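Local coordinates for protein GCN5-related N-acetyltransferase (Arthrobacter sp., PDB 2R1I) that is a putative GNAT-family acetyltransferase, probably transferring the acetyl group of acetyl-CoA to an amine of a substrate not yet identified, at residues Val70-Ala75 with Leu82-Phe87. Numbering follows the deposited sequence.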
loop_
_atom_site.group_PDB
_atom_site.type_symbol
_atom_site.label_atom_id
_atom_site.label_comp_id
_atom_site.label_asym_id
_atom_site.label_seq_id
_atom_site.Cartn_x
_atom_site.Cartn_y
_atom_site.Cartn_z
ATOM N N VAL A 70 0.304 11.947 -1.751
ATOM C CA VAL A 70 1.310 11.769 -0.690
ATOM C C VAL A 70 1.287 13.059 0.101
ATOM O O VAL A 70 1.375 14.159 -0.460
ATOM C CB VAL A 70 2.697 11.564 -1.241
ATOM C CG1 VAL A 70 3.781 11.599 -0.135
ATOM C CG2 VAL A 70 2.741 10.215 -1.986
ATOM N N VAL A 71 1.096 12.904 1.409
ATOM C CA VAL A 71 0.992 14.032 2.330
ATOM C C VAL A 71 2.116 13.870 3.354
ATOM O O VAL A 71 2.423 12.765 3.802
ATOM C CB VAL A 71 -0.404 14.030 3.029
ATOM C CG1 VAL A 71 -0.388 15.060 4.232
ATOM C CG2 VAL A 71 -1.574 14.256 2.006
ATOM N N VAL A 72 2.773 14.979 3.692
ATOM C CA VAL A 72 3.886 14.974 4.660
ATOM C C VAL A 72 3.489 15.896 5.818
ATOM O O VAL A 72 3.009 17.016 5.609
ATOM C CB VAL A 72 5.221 15.387 4.059
ATOM C CG1 VAL A 72 6.292 15.566 5.179
ATOM C CG2 VAL A 72 5.635 14.381 2.945
ATOM N N LEU A 73 3.622 15.349 7.028
ATOM C CA LEU A 73 3.396 16.104 8.294
ATOM C C LEU A 73 4.752 16.362 8.948
ATOM O O LEU A 73 5.627 15.462 8.950
ATOM C CB LEU A 73 2.425 15.424 9.274
ATOM C CG LEU A 73 1.022 15.102 8.762
ATOM C CD1 LEU A 73 0.195 14.415 9.826
ATOM C CD2 LEU A 73 0.335 16.352 8.225
ATOM N N LEU A 74 4.928 17.577 9.496
ATOM C CA LEU A 74 6.157 18.014 10.130
ATOM C C LEU A 74 5.894 18.338 11.605
ATOM O O LEU A 74 4.879 18.953 11.924
ATOM C CB LEU A 74 6.706 19.274 9.466
ATOM C CG LEU A 74 7.108 19.128 7.996
ATOM C CD1 LEU A 74 7.417 20.467 7.396
ATOM C CD2 LEU A 74 8.296 18.205 7.893
ATOM N N ALA A 75 6.807 17.888 12.461
ATOM C CA ALA A 75 6.776 18.115 13.921
ATOM C C ALA A 75 8.051 18.861 14.322
ATOM O O ALA A 75 9.162 18.458 13.952
ATOM C CB ALA A 75 6.715 16.808 14.640
ATOM N N LEU A 82 9.113 13.841 10.959
ATOM C CA LEU A 82 8.112 13.875 9.908
ATOM C C LEU A 82 7.403 12.546 9.748
ATOM O O LEU A 82 7.935 11.498 10.177
ATOM C CB LEU A 82 8.752 14.330 8.594
ATOM C CG LEU A 82 9.809 13.514 7.865
ATOM C CD1 LEU A 82 9.260 12.238 7.213
ATOM C CD2 LEU A 82 10.446 14.377 6.761
ATOM N N ALA A 83 6.204 12.616 9.166
ATOM C CA ALA A 83 5.451 11.457 8.716
ATOM C C ALA A 83 5.099 11.629 7.229
ATOM O O ALA A 83 4.804 12.757 6.809
ATOM C CB ALA A 83 4.192 11.306 9.523
ATOM N N VAL A 84 5.161 10.519 6.481
ATOM C CA VAL A 84 4.792 10.449 5.053
ATOM C C VAL A 84 3.628 9.479 4.943
ATOM O O VAL A 84 3.770 8.298 5.344
ATOM C CB VAL A 84 5.956 10.002 4.138
ATOM C CG1 VAL A 84 5.529 10.021 2.687
ATOM C CG2 VAL A 84 7.140 10.940 4.330
ATOM N N LEU A 85 2.530 10.012 4.425
ATOM C CA LEU A 85 1.268 9.261 4.200
ATOM C C LEU A 85 0.983 9.160 2.744
ATOM O O LEU A 85 1.055 10.157 2.044
ATOM C CB LEU A 85 0.084 9.944 4.836
ATOM C CG LEU A 85 0.074 9.957 6.364
ATOM C CD1 LEU A 85 -0.843 11.059 6.925
ATOM C CD2 LEU A 85 -0.373 8.582 6.877
ATOM N N SER A 86 0.577 7.978 2.253
ATOM C CA SER A 86 0.080 7.854 0.899
ATOM C C SER A 86 -1.366 7.378 0.936
ATOM O O SER A 86 -1.744 6.644 1.830
ATOM C CB SER A 86 0.924 6.873 0.099
ATOM O OG SER A 86 0.911 5.563 0.602
ATOM N N PHE A 87 -2.110 7.829 -0.059
ATOM C CA PHE A 87 -3.545 7.530 -0.215
ATOM C C PHE A 87 -3.798 6.868 -1.536
ATOM O O PHE A 87 -3.180 7.217 -2.553
ATOM C CB PHE A 87 -4.305 8.844 -0.153
ATOM C CG PHE A 87 -4.279 9.496 1.193
ATOM C CD1 PHE A 87 -3.216 10.297 1.577
ATOM C CD2 PHE A 87 -5.290 9.240 2.092
ATOM C CE1 PHE A 87 -3.197 10.843 2.865
ATOM C CE2 PHE A 87 -5.296 9.758 3.346
ATOM C CZ PHE A 87 -4.242 10.583 3.743
#
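The Phe87 ring is met obliquely by a valine methyl, CG2 of Val71, which lies 3.9 Å from its CE1. With CG beside the backbone N (chi1 -68°), the ring turns back toward the neighbouring strand, far enough for CE1 to touch the Val71 methyl. Arg129 makes a cation-pi contact with the ring, and Leu125 of helix 109-128 and Pro96 touch the Phe87 side chain.

Four backbone hydrogen bonds hold strand 70-75 and residues 82-87 of strand 81-88 together as antiparallel neighbours. Val71 and Leu85 form one hydrogen-bonded pair, in which the bond from Leu85 N to Val71 O is nearly straight at hydrogen (2.8 Å, 174°). Leu73 and Ala83 form the other; there Leu73 N reaches Ala83 O at 2.9 Å in the carbonyl plane, whereas Ala83 N approaches Leu73 O tilted 19° from it. CA-H...O contacts fill in between, as from Val72 CA to Ala83 O (3.2 Å).

On the face opposite Val71 and Leu85, Val84 uses both methyls: CG1 meets Val70 CG1 at 3.7 Å where the two side chains cross at an angle, while CG2 lies alongside Val72 CG2 at 4.0 Å, the two side chains pointing the same way. Farther along, Leu74 brings CD2 to within 4.0 Å of Leu82 CB. Val36 and Met39 of helix 33-47 cover this leucine end; at the other end Val70, Val84 and Ser86 meet the second subunit, and Ser86 OG is hydrogen-bonded to Asp101. The face of Val71, Leu73, Ala83 and Leu85 instead packs against helix 109-128, through Leu73 and Ala83. Helix 109-128 covers one side and helix 33-47 with the second subunit the other of this buried pairing, which forms the central antiparallel hairpin of the mixed alpha/beta sheet characteristic of the GNAT fold.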